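Local coordinates for protein seryl-tRNA synthetase (Pyrococcus horikoshii, PDB 2DQ0) that attaches serine to tRNA(Ser), and probably also to tRNA(Sec), as a homodimeric class II aminoacyl-tRNA synthetase that activates the amino acid with ATP, at residues H261-L266 against R384-F389. Numbering follows the deposited sequence.
Sequences HANEIL and RLNIRF
The carbonyl O of L385, in the short helix 382-385, takes the backbone N-H of N263 at 2.8 Å, nearly in line with its C=O, and also receives a CA-H...O contact from A262 CA. One residue on, the positive phi of N386 turns the chain from helix into strand. The CG of N386 stands anti to its backbone N (chi1 -179°), and N386 OD1 accepts a hydrogen bond from N263 ND2 at 3.3 Å. The two amides cross with planes 79° apart, and the donor approaches OD1 from the flank of the C=O, tilted from the carbonyl plane. Parallel pairing starts with E264, whose N gives N386 O a weak bond and whose O takes R388 N at 3.0 Å; L266 N then donates to R388 O. On one face I265 CD1 lies 3.8 Å from R388 NH1, the two side chains running alongside each other. On the other, I387 CG1 packs on H261 O, and L266 CB meets F389 CB at 3.9 Å. H261 ND1 donates a hydrogen bond to E264 OE1 at 3.0 Å, while H261 NE2 is hydrogen-bonded to Y275 OH; E264 also forms a salt bridge with R176 of the second subunit. Strand 264-267 thus borders strand 387-390 within the class II catalytic core, and strand 398-406 pairs antiparallel with 387-390 along its other edge, joining both to the rest of the mixed sheet.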
loop_
_atom_site.group_PDB
_atom_site.type_symbol
_atom_site.label_atom_id
_atom_site.label_comp_id
_atom_site.label_asym_id
_atom_site.label_seq_id
_atom_site.Cartn_x
_atom_site.Cartn_y
_atom_site.Cartn_z
ATOM N N HIS A 261 4.155 -6.805 18.905
ATOM C CA HIS A 261 4.145 -7.312 20.269
ATOM C C HIS A 261 3.749 -6.253 21.293
ATOM O O HIS A 261 4.143 -6.326 22.453
ATOM C CB HIS A 261 5.516 -7.893 20.624
ATOM C CG HIS A 261 5.851 -9.146 19.881
ATOM N ND1 HIS A 261 5.161 -10.327 20.064
ATOM C CD2 HIS A 261 6.805 -9.406 18.954
ATOM C CE1 HIS A 261 5.677 -11.261 19.281
ATOM N NE2 HIS A 261 6.675 -10.728 18.598
ATOM N N ALA A 262 2.981 -5.262 20.856
ATOM C CA ALA A 262 2.516 -4.208 21.752
ATOM C C ALA A 262 1.709 -4.870 22.866
ATOM O O ALA A 262 0.945 -5.795 22.607
ATOM C CB ALA A 262 1.626 -3.211 20.991
ATOM N N ASN A 263 1.894 -4.390 24.095
ATOM C CA ASN A 263 1.196 -4.895 25.278
ATOM C C ASN A 263 1.483 -6.368 25.578
ATOM O O ASN A 263 0.574 -7.157 25.785
ATOM C CB ASN A 263 -0.317 -4.677 25.136
ATOM C CG ASN A 263 -0.704 -3.211 25.158
ATOM O OD1 ASN A 263 -1.604 -2.785 24.429
ATOM N ND2 ASN A 263 -0.037 -2.428 26.001
ATOM N N GLU A 264 2.751 -6.745 25.577
ATOM C CA GLU A 264 3.109 -8.117 25.885
ATOM C C GLU A 264 4.244 -8.103 26.875
ATOM O O GLU A 264 4.995 -7.127 26.979
ATOM C CB GLU A 264 3.593 -8.893 24.646
ATOM C CG GLU A 264 2.573 -9.075 23.529
ATOM C CD GLU A 264 3.067 -10.015 22.436
ATOM O OE1 GLU A 264 2.488 -10.012 21.332
ATOM O OE2 GLU A 264 4.033 -10.771 22.679
ATOM N N ILE A 265 4.338 -9.183 27.631
ATOM C CA ILE A 265 5.440 -9.349 28.547
ATOM C C ILE A 265 6.054 -10.557 27.890
ATOM O O ILE A 265 5.485 -11.640 27.925
ATOM C CB ILE A 265 4.986 -9.695 29.962
ATOM C CG1 ILE A 265 4.299 -8.476 30.582
ATOM C CG2 ILE A 265 6.198 -10.147 30.791
ATOM C CD1 ILE A 265 3.659 -8.739 31.920
ATOM N N LEU A 266 7.179 -10.352 27.226
ATOM C CA LEU A 266 7.828 -11.442 26.537
ATOM C C LEU A 266 8.517 -12.358 27.530
ATOM O O LEU A 266 8.774 -11.974 28.671
ATOM C CB LEU A 266 8.846 -10.892 25.536
ATOM C CG LEU A 266 8.272 -10.079 24.372
ATOM C CD1 LEU A 266 9.424 -9.458 23.600
ATOM C CD2 LEU A 266 7.415 -10.971 23.448
ATOM N N ARG A 384 6.490 2.998 24.954
ATOM C CA ARG A 384 5.252 3.515 24.366
ATOM C C ARG A 384 4.286 2.399 24.054
ATOM O O ARG A 384 3.105 2.488 24.344
ATOM C CB ARG A 384 5.532 4.287 23.069
ATOM C CG ARG A 384 6.233 5.619 23.259
ATOM C CD ARG A 384 7.098 5.985 22.047
ATOM N NE ARG A 384 6.443 6.933 21.150
ATOM C CZ ARG A 384 6.368 8.241 21.363
ATOM N NH1 ARG A 384 5.739 9.015 20.485
ATOM N NH2 ARG A 384 6.933 8.778 22.440
ATOM N N LEU A 385 4.796 1.340 23.451
ATOM C CA LEU A 385 3.961 0.213 23.075
ATOM C C LEU A 385 3.777 -0.811 24.191
ATOM O O LEU A 385 3.109 -1.827 24.002
ATOM C CB LEU A 385 4.561 -0.455 21.842
ATOM C CG LEU A 385 4.647 0.520 20.672
ATOM C CD1 LEU A 385 5.430 -0.096 19.507
ATOM C CD2 LEU A 385 3.226 0.908 20.274
ATOM N N ASN A 386 4.355 -0.522 25.354
ATOM C CA ASN A 386 4.294 -1.411 26.515
ATOM C C ASN A 386 4.830 -2.796 26.185
ATOM O O ASN A 386 4.128 -3.791 26.306
ATOM C CB ASN A 386 2.862 -1.524 27.040
ATOM C CG ASN A 386 2.754 -2.419 28.273
ATOM O OD1 ASN A 386 1.657 -2.649 28.782
ATOM N ND2 ASN A 386 3.893 -2.931 28.755
ATOM N N ILE A 387 6.081 -2.855 25.760
ATOM C CA ILE A 387 6.688 -4.121 25.419
ATOM C C ILE A 387 7.755 -4.435 26.446
ATOM O O ILE A 387 8.865 -3.895 26.411
ATOM C CB ILE A 387 7.303 -4.072 24.025
ATOM C CG1 ILE A 387 6.206 -3.792 23.001
ATOM C CG2 ILE A 387 7.989 -5.382 23.710
ATOM C CD1 ILE A 387 6.723 -3.712 21.603
ATOM N N ARG A 388 7.396 -5.315 27.372
ATOM C CA ARG A 388 8.295 -5.723 28.430
ATOM C C ARG A 388 8.589 -7.202 28.323
ATOM O O ARG A 388 8.059 -7.901 27.448
ATOM C CB ARG A 388 7.660 -5.422 29.786
ATOM C CG ARG A 388 7.361 -3.955 29.994
ATOM C CD ARG A 388 6.678 -3.722 31.300
ATOM N NE ARG A 388 5.368 -4.357 31.340
ATOM C CZ ARG A 388 4.578 -4.361 32.410
ATOM N NH1 ARG A 388 3.396 -4.956 32.357
ATOM N NH2 ARG A 388 4.978 -3.779 33.539
ATOM N N PHE A 389 9.445 -7.672 29.220
ATOM C CA PHE A 389 9.812 -9.076 29.266
ATOM C C PHE A 389 10.190 -9.417 30.700
ATOM O O PHE A 389 10.546 -8.533 31.481
ATOM C CB PHE A 389 11.001 -9.346 28.351
ATOM C CG PHE A 389 12.302 -8.838 28.891
ATOM C CD1 PHE A 389 12.489 -7.480 29.116
ATOM C CD2 PHE A 389 13.328 -9.723 29.201
ATOM C CE1 PHE A 389 13.680 -7.000 29.648
ATOM C CE2 PHE A 389 14.529 -9.262 29.734
ATOM C CZ PHE A 389 14.709 -7.891 29.959
#